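Long-range contact in G protein coupled receptor (PDB 3T33), which binds zinc as a member of the LanC-like protein family and may take part in signalling by the plant hormone abscisic acid: residues 90-95 against 138-143. Numbering follows the deposited sequence.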
loop_
_atom_site.group_PDB
_atom_site.type_symbol
_atom_site.label_atom_id
_atom_site.label_comp_id
_atom_site.label_asym_id
_atom_site.label_seq_id
_atom_site.Cartn_x
_atom_site.Cartn_y
_atom_site.Cartn_z
ATOM N N LEU A 90 6.966 1.067 -10.298
ATOM C CA LEU A 90 8.243 1.198 -9.587
ATOM C C LEU A 90 9.133 2.237 -10.308
ATOM O O LEU A 90 9.849 3.036 -9.663
ATOM C CB LEU A 90 8.913 -0.167 -9.479
ATOM C CG LEU A 90 10.395 -0.078 -8.987
ATOM C CD1 LEU A 90 10.501 0.523 -7.566
ATOM C CD2 LEU A 90 11.073 -1.486 -9.069
ATOM N N LEU A 91 9.072 2.225 -11.654
ATOM C CA LEU A 91 9.833 3.138 -12.505
ATOM C C LEU A 91 9.318 4.528 -12.381
ATOM O O LEU A 91 10.098 5.511 -12.359
ATOM C CB LEU A 91 9.789 2.658 -13.973
ATOM C CG LEU A 91 10.835 1.565 -14.223
ATOM C CD1 LEU A 91 10.505 0.862 -15.491
ATOM C CD2 LEU A 91 12.212 2.212 -14.338
ATOM N N PHE A 92 7.991 4.629 -12.333
ATOM C CA PHE A 92 7.346 5.909 -12.011
ATOM C C PHE A 92 7.782 6.491 -10.608
ATOM O O PHE A 92 8.112 7.659 -10.494
ATOM C CB PHE A 92 5.811 5.796 -12.110
ATOM C CG PHE A 92 5.116 7.121 -11.991
ATOM C CD1 PHE A 92 5.239 8.071 -12.988
ATOM C CD2 PHE A 92 4.384 7.441 -10.868
ATOM C CE1 PHE A 92 4.649 9.339 -12.863
ATOM C CE2 PHE A 92 3.792 8.722 -10.734
ATOM C CZ PHE A 92 3.924 9.657 -11.766
ATOM N N LYS A 93 7.747 5.679 -9.566
ATOM C CA LYS A 93 8.165 6.104 -8.240
ATOM C C LYS A 93 9.645 6.556 -8.269
ATOM O O LYS A 93 10.052 7.533 -7.614
ATOM C CB LYS A 93 8.038 4.909 -7.309
ATOM C CG LYS A 93 8.618 5.152 -5.960
ATOM C CD LYS A 93 7.558 5.559 -4.929
ATOM C CE LYS A 93 7.569 6.963 -4.679
ATOM N NZ LYS A 93 6.351 7.351 -3.891
ATOM N N SER A 94 10.443 5.860 -9.045
ATOM C CA SER A 94 11.842 6.203 -9.181
ATOM C C SER A 94 12.021 7.500 -9.922
ATOM O O SER A 94 12.892 8.311 -9.610
ATOM C CB SER A 94 12.548 5.111 -9.948
ATOM O OG SER A 94 13.915 5.422 -10.015
ATOM N N TYR A 95 11.227 7.689 -10.945
ATOM C CA TYR A 95 11.244 8.969 -11.575
ATOM C C TYR A 95 10.835 10.066 -10.550
ATOM O O TYR A 95 11.419 11.139 -10.535
ATOM C CB TYR A 95 10.307 8.962 -12.815
ATOM C CG TYR A 95 9.915 10.329 -13.235
ATOM C CD1 TYR A 95 10.856 11.206 -13.811
ATOM C CD2 TYR A 95 8.638 10.795 -12.971
ATOM C CE1 TYR A 95 10.494 12.536 -14.138
ATOM C CE2 TYR A 95 8.262 12.068 -13.288
ATOM C CZ TYR A 95 9.187 12.939 -13.881
ATOM O OH TYR A 95 8.775 14.216 -14.188
ATOM N N ALA A 138 -1.999 7.628 -18.080
ATOM C CA ALA A 138 -2.414 9.014 -18.208
ATOM C C ALA A 138 -1.569 9.956 -17.325
ATOM O O ALA A 138 -1.284 11.061 -17.696
ATOM C CB ALA A 138 -3.934 9.167 -17.839
ATOM N N VAL A 139 -1.156 9.474 -16.161
ATOM C CA VAL A 139 -0.378 10.303 -15.235
ATOM C C VAL A 139 1.052 10.422 -15.766
ATOM O O VAL A 139 1.598 11.509 -15.866
ATOM C CB VAL A 139 -0.487 9.760 -13.769
ATOM C CG1 VAL A 139 0.506 10.481 -12.873
ATOM C CG2 VAL A 139 -1.939 9.959 -13.224
ATOM N N ALA A 140 1.634 9.291 -16.150
ATOM C CA ALA A 140 2.987 9.268 -16.718
ATOM C C ALA A 140 3.072 10.150 -17.961
ATOM O O ALA A 140 4.015 10.898 -18.081
ATOM C CB ALA A 140 3.466 7.856 -16.978
ATOM N N ALA A 141 2.051 10.120 -18.824
ATOM C CA ALA A 141 1.971 11.011 -20.016
ATOM C C ALA A 141 1.862 12.487 -19.697
ATOM O O ALA A 141 2.421 13.326 -20.398
ATOM C CB ALA A 141 0.813 10.588 -20.976
ATOM N N LYS A 142 1.082 12.803 -18.675
ATOM C CA LYS A 142 1.002 14.162 -18.181
ATOM C C LYS A 142 2.394 14.604 -17.687
ATOM O O LYS A 142 2.824 15.708 -17.971
ATOM C CB LYS A 142 -0.067 14.287 -17.060
ATOM C CG LYS A 142 -0.809 15.646 -16.987
ATOM C CD LYS A 142 -1.344 16.061 -18.369
ATOM C CE LYS A 142 -2.180 17.343 -18.375
ATOM N NZ LYS A 142 -2.608 17.613 -19.793
ATOM N N CYS A 143 3.121 13.750 -16.978
ATOM C CA CYS A 143 4.437 14.192 -16.484
ATOM C C CYS A 143 5.382 14.452 -17.654
ATOM O O CYS A 143 6.110 15.455 -17.667
ATOM C CB CYS A 143 5.031 13.196 -15.498
ATOM S SG CYS A 143 4.038 13.078 -14.015
#
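Phe92 reaches from helix 84-98 to Val139, Ala140 and Cys143 on helix 130-144, joining two neighbouring inner helices of the double-layered alpha/alpha barrel characteristic of LanC-like proteins. The two segments run in roughly the same direction, 32° apart, and their axes pass 11.6 Å from each other at closest approach, a separation that long aromatic side chains can span to meet compact partners. From CB, which is directed at the partner helix, Phe92 sends CG anti to its backbone N (chi1 -171°), extending the ring toward helix 130-144. CD1 comes to 4.4 Å from Ala140 CB, whose short methyl lets CE1 approach the backbone, 4.2 Å from Ala140 CA. At the tip, CZ meets a methyl branch of valine, Val139 CG1, at 3.7 Å, the two side chains crossing nearly at right angles. Leu108 of helix 101-118 touches Ala140, while Leu184 of helix 174-188 packs on Val139. One turn beyond Phe92, the long Tyr95 side chain brings its outer end to Cys143, CE2 lying 4.1 Å from CB. The compact, polarisable SG of Cys143 makes an edge-on sulfur-aromatic contact in the plane of the Phe92 ring, 4.0 Å from CE1 and 4.1 Å from CZ.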